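Local coordinates for protein N-acetylmuramoyl-L-alanine amidase XlyA (PDB 3RDR) that hydrolyses the link between N-acetylmuramoyl residues and L-amino acids in cell-wall glycopeptides, through the zinc-binding catalytic domain that this chain comprises, at residues 26-31 with 127-132; 30-35 with 94-99; 81-86 with 134-139. One frame throughout, in Å; residues are numbered along the deposited sequence.

In the fold
Contacts 1 and 2 share Thr30 and Val31, because both use strand 28-33, which runs between strand 130-132 and strand 92-97 in one sheet; their centres are about 13 Å apart, and Ile29 CG2 packs on Ile95 CD1 at 3.4 Å. Contact 3 joins the loop 81-86 to the helix that follows strand 130-132, its centre about 12 Å from that of contact 1 and about 14 Å from that of contact 2. Trp136 ties it in, with NE1 2.8 Å from Thr30 OG1 in a probable hydrogen bond. The zinc site draws on the same elements: His32 comes from contact 2, His133 follows the edge strand of contact 1 and begins the helix of contact 3, and Cys141 completes the protein ligands.

Contact 1 (26-31 with 127-132); sequences PLYITV and LANVVP
Residues 28-31 and 130-132 run parallel in sense, their axes approaching to 4.6 Å, with Ile29 opposite Val130, Thr30 opposite Val131 and Val31 opposite Pro132. This pairing adds the edge strand to the mixed sheet of the T7 lysozyme-like amidase fold. The bonds alternate as parallel strands require: Ile29 N gives to Asn129 O, Val131 N to Ile29 O at 2.8 Å, and Val31 N to Val131 O. Pro132 has no N-H to offer, which suits the outermost strand.

Before the strand pair begins, Asn129 carries the contact with its side chain. Asn129 ND2 donates to Leu27 O at 2.9 Å in a nearly straight bond (170°), the acceptor lying in the amide plane. The same amide lies over one face of the Tyr28 ring, the planes only 12° apart, and Asn129 ND2 comes within 3.3 Å of Tyr28 CE1. One N-H therefore serves the carbonyl while the flat amide covers the ring; Trp136 meets that ring edge-to-face.

Beta-branched residues fit the extended chain here, and the side chains alternate between faces. Ile29, Val31 and Val130 turn to the face packed by helix 105-122, where Val31 CG2 meets Val130 CG1 at 4.3 Å. On the other face, Thr30 has OG1 anti to its carbonyl carbon (chi1 -57°), which places the hydroxyl 4.0 Å from Val131 CG2 and in hydrogen bonds with Ser92 and Trp136. In the backbone, Thr30 CA makes a C-H...O contact of 3.2 Å with Val131 O.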
loop_
_atom_site.group_PDB
_atom_site.type_symbol
_atom_site.label_atom_id
_atom_site.label_comp_id
_atom_site.label_asym_id
_atom_site.label_seq_id
_atom_site.Cartn_x
_atom_site.Cartn_y
_atom_site.Cartn_z
ATOM N N PRO A 26 3.568 1.353 -13.314
ATOM C CA PRO A 26 3.884 0.315 -12.324
ATOM C C PRO A 26 4.218 -1.084 -12.839
ATOM O O PRO A 26 3.439 -1.708 -13.557
ATOM C CB PRO A 26 2.660 0.329 -11.408
ATOM C CG PRO A 26 1.554 0.690 -12.342
ATOM C CD PRO A 26 2.170 1.802 -13.169
ATOM N N LEU A 27 5.391 -1.564 -12.446
ATOM C CA LEU A 27 5.861 -2.893 -12.819
ATOM C C LEU A 27 5.867 -3.786 -11.574
ATOM O O LEU A 27 6.048 -5.005 -11.672
ATOM C CB LEU A 27 7.280 -2.807 -13.386
ATOM C CG LEU A 27 7.500 -1.874 -14.582
ATOM C CD1 LEU A 27 8.986 -1.833 -14.931
ATOM C CD2 LEU A 27 6.674 -2.356 -15.770
ATOM N N TYR A 28 5.673 -3.170 -10.408
ATOM C CA TYR A 28 5.667 -3.893 -9.138
ATOM C C TYR A 28 4.535 -3.446 -8.222
ATOM O O TYR A 28 3.889 -2.418 -8.451
ATOM C CB TYR A 28 6.981 -3.665 -8.384
ATOM C CG TYR A 28 8.237 -4.034 -9.136
ATOM C CD1 TYR A 28 8.786 -5.315 -9.035
ATOM C CD2 TYR A 28 8.889 -3.099 -9.936
ATOM C CE1 TYR A 28 9.962 -5.650 -9.712
ATOM C CE2 TYR A 28 10.060 -3.423 -10.619
ATOM C CZ TYR A 28 10.592 -4.698 -10.501
ATOM O OH TYR A 28 11.761 -5.011 -11.156
ATOM N N ILE A 29 4.321 -4.237 -7.176
ATOM C CA ILE A 29 3.327 -3.959 -6.150
ATOM C C ILE A 29 4.062 -4.198 -4.833
ATOM O O ILE A 29 4.535 -5.306 -4.563
ATOM C CB ILE A 29 2.117 -4.897 -6.275
ATOM C CG1 ILE A 29 1.364 -4.581 -7.571
ATOM C CG2 ILE A 29 1.188 -4.728 -5.077
ATOM C CD1 ILE A 29 0.220 -5.541 -7.881
ATOM N N THR A 30 4.184 -3.142 -4.033
ATOM C CA THR A 30 4.888 -3.202 -2.758
ATOM C C THR A 30 3.928 -3.234 -1.566
ATOM O O THR A 30 3.084 -2.354 -1.408
ATOM C CB THR A 30 5.844 -2.001 -2.629
ATOM O OG1 THR A 30 6.745 -1.995 -3.748
ATOM C CG2 THR A 30 6.657 -2.084 -1.340
ATOM N N VAL A 31 4.075 -4.249 -0.718
ATOM C CA VAL A 31 3.202 -4.422 0.448
ATOM C C VAL A 31 3.805 -3.945 1.764
ATOM O O VAL A 31 4.965 -4.221 2.060
ATOM C CB VAL A 31 2.808 -5.908 0.605
ATOM C CG1 VAL A 31 1.852 -6.083 1.785
ATOM C CG2 VAL A 31 2.175 -6.407 -0.683
ATOM N N LEU A 127 2.992 -12.239 -10.309
ATOM C CA LEU A 127 3.043 -12.558 -8.889
ATOM C C LEU A 127 4.456 -12.384 -8.351
ATOM O O LEU A 127 4.649 -11.947 -7.212
ATOM C CB LEU A 127 2.586 -13.999 -8.647
ATOM C CG LEU A 127 2.568 -14.427 -7.175
ATOM C CD1 LEU A 127 1.406 -13.747 -6.460
ATOM C CD2 LEU A 127 2.442 -15.937 -7.075
ATOM N N ALA A 128 5.443 -12.738 -9.166
ATOM C CA ALA A 128 6.838 -12.612 -8.767
ATOM C C ALA A 128 7.184 -11.154 -8.459
ATOM O O ALA A 128 8.090 -10.875 -7.671
ATOM C CB ALA A 128 7.754 -13.145 -9.875
ATOM N N ASN A 129 6.459 -10.227 -9.075
ATOM C CA ASN A 129 6.720 -8.811 -8.856
ATOM C C ASN A 129 5.908 -8.187 -7.721
ATOM O O ASN A 129 5.865 -6.968 -7.575
ATOM C CB ASN A 129 6.532 -8.040 -10.167
ATOM C CG ASN A 129 7.753 -8.142 -11.076
ATOM O OD1 ASN A 129 8.506 -9.114 -11.014
ATOM N ND2 ASN A 129 7.948 -7.142 -11.925
ATOM N N VAL A 130 5.250 -9.029 -6.929
ATOM C CA VAL A 130 4.511 -8.549 -5.767
ATOM C C VAL A 130 5.552 -8.726 -4.672
ATOM O O VAL A 130 5.868 -9.851 -4.281
ATOM C CB VAL A 130 3.271 -9.413 -5.460
ATOM C CG1 VAL A 130 2.601 -8.925 -4.179
ATOM C CG2 VAL A 130 2.287 -9.333 -6.619
ATOM N N VAL A 131 6.106 -7.618 -4.196
ATOM C CA VAL A 131 7.157 -7.675 -3.193
ATOM C C VAL A 131 6.881 -6.934 -1.894
ATOM O O VAL A 131 5.993 -6.081 -1.818
ATOM C CB VAL A 131 8.475 -7.105 -3.759
ATOM C CG1 VAL A 131 8.894 -7.876 -5.002
ATOM C CG2 VAL A 131 8.295 -5.627 -4.080
ATOM N N PRO A 132 7.651 -7.262 -0.845
ATOM C CA PRO A 132 7.498 -6.615 0.458
ATOM C C PRO A 132 8.378 -5.376 0.456
ATOM O O PRO A 132 9.367 -5.316 -0.279
ATOM C CB PRO A 132 8.015 -7.672 1.425
ATOM C CG PRO A 132 9.144 -8.290 0.637
ATOM C CD PRO A 132 8.529 -8.446 -0.744
#

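Contact 2 (30-35 with 94-99); sequences TVHNTA and GIEICE. With ZN (zinc ion), chain B.
Strands 30-33 and 94-97 run parallel, their axes 4.5 Å apart at closest approach and inclined by 26°, with Thr30 beside Gly94 and His32 beside Glu96. Ile95 N bonds Thr30 O, His32 N bonds Ile95 O, Ile97 N bonds His32 O, and Thr34 N bonds Ile97 O just past the strand.

His32 ND1 lies 2.2 Å from the zinc ion, which His133 and Cys141 also bind: this is the zinc site of the amidase domain, built on a central strand. Its opposite nitrogen, NE2, is hydrogen-bonded to His80, a second-shell partner that, together with the zinc at ND1, would hold the ring's rotation. Gly94 CA sits at the ring's edge, where glycine brings no side chain against it. Glu96 bends at chi2 (-81°) and folds its carboxylate back across His32, OE1 lying 3.2 Å from His32 CB. A water donates to both Glu96 OE2 and Asn33 O, linking the two strands beside the metal.

On the other face, Asn33 ND2 lies alongside Ile97 CB and donates to His32 O, which also receives Ile97 N from the opposite face of its carbonyl plane. Beyond the strands, Ala35 N donates to Glu99 OE2 at 2.8 Å, coming from above the carboxylate plane of the extended side chain, while OE1 forms a salt bridge with Arg143. A second water accepts from Thr34 OG1 and Glu99 N.

Helix 105-122 covers the Val31 and Ile97 face through Ile116, Phe105 and Ala112; strand 61-63 flanks strand 92-97, and His46 of helix 43-50 touches Thr34 and Cys98.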
loop_
_atom_site.group_PDB
_atom_site.type_symbol
_atom_site.label_atom_id
_atom_site.label_comp_id
_atom_site.label_asym_id
_atom_site.label_seq_id
_atom_site.Cartn_x
_atom_site.Cartn_y
_atom_site.Cartn_z
ATOM N N THR A 30 4.184 -3.142 -4.033
ATOM C CA THR A 30 4.888 -3.202 -2.758
ATOM C C THR A 30 3.928 -3.234 -1.566
ATOM O O THR A 30 3.084 -2.354 -1.408
ATOM C CB THR A 30 5.844 -2.001 -2.629
ATOM O OG1 THR A 30 6.745 -1.995 -3.748
ATOM C CG2 THR A 30 6.657 -2.084 -1.340
ATOM N N VAL A 31 4.075 -4.249 -0.718
ATOM C CA VAL A 31 3.202 -4.422 0.448
ATOM C C VAL A 31 3.805 -3.945 1.764
ATOM O O VAL A 31 4.965 -4.221 2.060
ATOM C CB VAL A 31 2.808 -5.908 0.605
ATOM C CG1 VAL A 31 1.852 -6.083 1.785
ATOM C CG2 VAL A 31 2.175 -6.407 -0.683
ATOM N N HIS A 32 2.993 -3.236 2.549
ATOM C CA HIS A 32 3.401 -2.702 3.848
ATOM C C HIS A 32 2.379 -3.093 4.923
ATOM O O HIS A 32 1.288 -3.574 4.619
ATOM C CB HIS A 32 3.429 -1.164 3.835
ATOM C CG HIS A 32 4.256 -0.553 2.745
ATOM N ND1 HIS A 32 5.509 -0.028 2.968
ATOM C CD2 HIS A 32 3.975 -0.310 1.442
ATOM C CE1 HIS A 32 5.964 0.518 1.855
ATOM N NE2 HIS A 32 5.052 0.361 0.913
ATOM N N ASN A 33 2.749 -2.854 6.176
ATOM C CA ASN A 33 1.883 -3.071 7.336
ATOM C C ASN A 33 2.082 -1.762 8.096
ATOM O O ASN A 33 3.217 -1.348 8.309
ATOM C CB ASN A 33 2.355 -4.259 8.190
ATOM C CG ASN A 33 1.850 -5.604 7.671
ATOM O OD1 ASN A 33 2.231 -6.657 8.182
ATOM N ND2 ASN A 33 0.985 -5.574 6.660
ATOM N N THR A 34 0.995 -1.110 8.494
ATOM C CA THR A 34 1.082 0.178 9.185
ATOM C C THR A 34 1.816 0.188 10.528
ATOM O O THR A 34 2.337 1.231 10.937
ATOM C CB THR A 34 -0.315 0.771 9.435
ATOM O OG1 THR A 34 -1.034 -0.079 10.336
ATOM C CG2 THR A 34 -1.096 0.891 8.127
ATOM N N ALA A 35 1.858 -0.958 11.208
ATOM C CA ALA A 35 2.496 -1.055 12.525
ATOM C C ALA A 35 1.793 -0.094 13.493
ATOM O O ALA A 35 2.400 0.450 14.422
ATOM C CB ALA A 35 3.996 -0.720 12.431
ATOM N N GLY A 94 2.150 1.170 -4.012
ATOM C CA GLY A 94 2.293 0.907 -2.592
ATOM C C GLY A 94 0.967 0.618 -1.903
ATOM O O GLY A 94 -0.009 1.364 -2.076
ATOM N N ILE A 95 0.934 -0.467 -1.130
ATOM C CA ILE A 95 -0.264 -0.867 -0.393
ATOM C C ILE A 95 0.019 -1.028 1.100
ATOM O O ILE A 95 0.972 -1.705 1.496
ATOM C CB ILE A 95 -0.846 -2.222 -0.900
ATOM C CG1 ILE A 95 -1.281 -2.110 -2.364
ATOM C CG2 ILE A 95 -2.065 -2.613 -0.067
ATOM C CD1 ILE A 95 -0.142 -2.137 -3.342
ATOM N N GLU A 96 -0.812 -0.404 1.927
ATOM C CA GLU A 96 -0.660 -0.516 3.373
ATOM C C GLU A 96 -1.813 -1.344 3.922
ATOM O O GLU A 96 -2.961 -1.170 3.507
ATOM C CB GLU A 96 -0.668 0.870 4.034
ATOM C CG GLU A 96 0.682 1.579 4.040
ATOM C CD GLU A 96 1.599 1.109 5.167
ATOM O OE1 GLU A 96 1.293 0.078 5.807
ATOM O OE2 GLU A 96 2.635 1.768 5.408
ATOM N N ILE A 97 -1.504 -2.249 4.843
ATOM C CA ILE A 97 -2.524 -3.083 5.471
ATOM C C ILE A 97 -2.593 -2.667 6.936
ATOM O O ILE A 97 -1.585 -2.679 7.639
ATOM C CB ILE A 97 -2.176 -4.585 5.368
ATOM C CG1 ILE A 97 -2.083 -4.993 3.895
ATOM C CG2 ILE A 97 -3.259 -5.424 6.054
ATOM C CD1 ILE A 97 -1.731 -6.458 3.681
ATOM N N CYS A 98 -3.785 -2.288 7.387
ATOM C CA CYS A 98 -3.987 -1.829 8.760
ATOM C C CYS A 98 -3.922 -2.920 9.833
ATOM O O CYS A 98 -4.148 -4.101 9.558
ATOM C CB CYS A 98 -5.328 -1.095 8.865
ATOM S SG CYS A 98 -5.453 0.417 7.849
ATOM N N GLU A 99 -3.612 -2.493 11.054
ATOM C CA GLU A 99 -3.507 -3.378 12.208
ATOM C C GLU A 99 -4.359 -2.845 13.364
ATOM O O GLU A 99 -4.160 -3.243 14.513
ATOM C CB GLU A 99 -2.050 -3.463 12.679
ATOM C CG GLU A 99 -1.060 -4.032 11.662
ATOM C CD GLU A 99 0.358 -4.088 12.209
ATOM O OE1 GLU A 99 0.528 -4.540 13.359
ATOM O OE2 GLU A 99 1.302 -3.687 11.495
HETATM ZN ZN ZN B . 6.793 -0.332 4.762
HETATM O O HOH W 1 4.283 1.065 7.378
HETATM O O HOH W 2 -3.379 0.542 11.428
#

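Contact 3 (81-86 with 134-139); sequences AGDGNG and KYWSGK
Trp136 starts toward residues 81-86, and with CG anti to its carbonyl carbon (chi1 -53°) its indole then runs past Ala81 and Asp83, while Asp83 sets its carboxylate between its own backbone N and carbonyl carbon (chi1 66°), alongside the ring. The two side chains point the same way, with their planes 43° apart, and Asp83 OD2 approaches Trp136 CE3 obliquely at 3.8 Å. That carboxylate is held by the start of helix 87-90, since OD2 accepts from Gly88 N and OD1 from Asn89 N; an aspartate suits a place where it gathers backbone N-H groups. Ala81, small enough to lie close, sets CB 3.8 Å from Trp136 CD1 at the five-membered end of the indole.

Further along, Ser137 brings CB within 3.5 Å of Ala81 O, and its OG accepts a weak bond from Lys139 N. The two segments meet by van der Waals packing. Glycines give the loop its shape: Gly82 has positive phi, and Gly84 fills the second position of a type II' turn from Asp83 to Gly86, closed by Gly86 N to Asp83 O at 2.9 Å.

Ala81 O also receives a weak hydrogen bond from the zinc ligand His133, and the Ser137 side chain is about 7 Å from the metal. The loop and short helix thereby form part of the surroundings of the zinc site in this T7 lysozyme-like amidase domain.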
loop_
_atom_site.group_PDB
_atom_site.type_symbol
_atom_site.label_atom_id
_atom_site.label_comp_id
_atom_site.label_asym_id
_atom_site.label_seq_id
_atom_site.Cartn_x
_atom_site.Cartn_y
_atom_site.Cartn_z
ATOM N N ALA A 81 8.863 3.314 -0.490
ATOM C CA ALA A 81 9.798 2.191 -0.543
ATOM C C ALA A 81 11.179 2.456 0.052
ATOM O O ALA A 81 11.915 1.518 0.353
ATOM C CB ALA A 81 9.935 1.710 -1.986
ATOM N N GLY A 82 11.535 3.730 0.205
ATOM C CA GLY A 82 12.824 4.076 0.777
ATOM C C GLY A 82 14.036 3.798 -0.095
ATOM O O GLY A 82 15.145 3.644 0.419
ATOM N N ASP A 83 13.847 3.739 -1.410
ATOM C CA ASP A 83 14.970 3.482 -2.302
ATOM C C ASP A 83 15.214 4.638 -3.275
ATOM O O ASP A 83 15.622 4.429 -4.416
ATOM C CB ASP A 83 14.753 2.167 -3.060
ATOM C CG ASP A 83 13.570 2.215 -4.014
ATOM O OD1 ASP A 83 12.644 3.031 -3.804
ATOM O OD2 ASP A 83 13.565 1.415 -4.975
ATOM N N GLY A 84 14.970 5.857 -2.803
ATOM C CA GLY A 84 15.170 7.037 -3.628
ATOM C C GLY A 84 14.347 7.023 -4.905
ATOM O O GLY A 84 13.113 6.989 -4.865
ATOM N N ASN A 85 15.033 7.045 -6.043
ATOM C CA ASN A 85 14.367 7.034 -7.337
ATOM C C ASN A 85 14.387 5.647 -7.960
ATOM O O ASN A 85 14.241 5.504 -9.172
ATOM C CB ASN A 85 15.028 8.045 -8.276
ATOM C CG ASN A 85 14.572 9.467 -8.010
ATOM O OD1 ASN A 85 15.317 10.421 -8.224
ATOM N ND2 ASN A 85 13.333 9.615 -7.553
ATOM N N GLY A 86 14.567 4.629 -7.121
ATOM C CA GLY A 86 14.580 3.256 -7.595
ATOM C C GLY A 86 13.172 2.808 -7.952
ATOM O O GLY A 86 12.219 3.572 -7.802
ATOM N N LYS A 134 10.490 -4.594 2.375
ATOM C CA LYS A 134 11.839 -5.061 2.693
ATOM C C LYS A 134 12.717 -5.280 1.463
ATOM O O LYS A 134 13.912 -4.990 1.486
ATOM C CB LYS A 134 11.763 -6.359 3.504
ATOM C CG LYS A 134 13.112 -6.873 3.978
ATOM C CD LYS A 134 12.949 -8.089 4.885
ATOM C CE LYS A 134 14.298 -8.594 5.410
ATOM N NZ LYS A 134 14.103 -9.759 6.324
ATOM N N TYR A 135 12.119 -5.790 0.396
ATOM C CA TYR A 135 12.838 -6.048 -0.847
ATOM C C TYR A 135 13.623 -4.830 -1.335
ATOM O O TYR A 135 14.767 -4.954 -1.782
ATOM C CB TYR A 135 11.847 -6.478 -1.928
ATOM C CG TYR A 135 12.483 -6.788 -3.263
ATOM C CD1 TYR A 135 13.273 -7.926 -3.437
ATOM C CD2 TYR A 135 12.285 -5.949 -4.360
ATOM C CE1 TYR A 135 13.850 -8.221 -4.674
ATOM C CE2 TYR A 135 12.854 -6.231 -5.600
ATOM C CZ TYR A 135 13.634 -7.367 -5.750
ATOM O OH TYR A 135 14.185 -7.653 -6.978
ATOM N N TRP A 136 13.009 -3.653 -1.234
ATOM C CA TRP A 136 13.630 -2.406 -1.686
ATOM C C TRP A 136 14.559 -1.729 -0.680
ATOM O O TRP A 136 15.481 -1.011 -1.068
ATOM C CB TRP A 136 12.549 -1.383 -2.062
ATOM C CG TRP A 136 11.520 -1.870 -3.032
ATOM C CD1 TRP A 136 10.179 -2.005 -2.805
ATOM C CD2 TRP A 136 11.737 -2.256 -4.394
ATOM N NE1 TRP A 136 9.543 -2.447 -3.945
ATOM C CE2 TRP A 136 10.477 -2.609 -4.935
ATOM C CE3 TRP A 136 12.874 -2.336 -5.212
ATOM C CZ2 TRP A 136 10.324 -3.036 -6.260
ATOM C CZ3 TRP A 136 12.721 -2.761 -6.534
ATOM C CH2 TRP A 136 11.453 -3.105 -7.042
ATOM N N SER A 137 14.330 -1.948 0.608
ATOM C CA SER A 137 15.139 -1.264 1.607
ATOM C C SER A 137 15.701 -2.116 2.736
ATOM O O SER A 137 16.462 -1.614 3.556
ATOM C CB SER A 137 14.309 -0.139 2.223
ATOM O OG SER A 137 13.190 -0.691 2.901
ATOM N N GLY A 138 15.319 -3.385 2.796
ATOM C CA GLY A 138 15.816 -4.232 3.863
ATOM C C GLY A 138 15.110 -3.949 5.178
ATOM O O GLY A 138 15.428 -4.546 6.206
ATOM N N LYS A 139 14.146 -3.034 5.149
ATOM C CA LYS A 139 13.393 -2.693 6.349
ATOM C C LYS A 139 12.478 -3.860 6.712
ATOM O O LYS A 139 11.997 -4.579 5.836
ATOM C CB LYS A 139 12.569 -1.426 6.112
ATOM C CG LYS A 139 11.798 -0.940 7.328
ATOM C CD LYS A 139 11.180 0.436 7.080
ATOM C CE LYS A 139 12.253 1.504 6.914
ATOM N NZ LYS A 139 11.675 2.850 6.629
#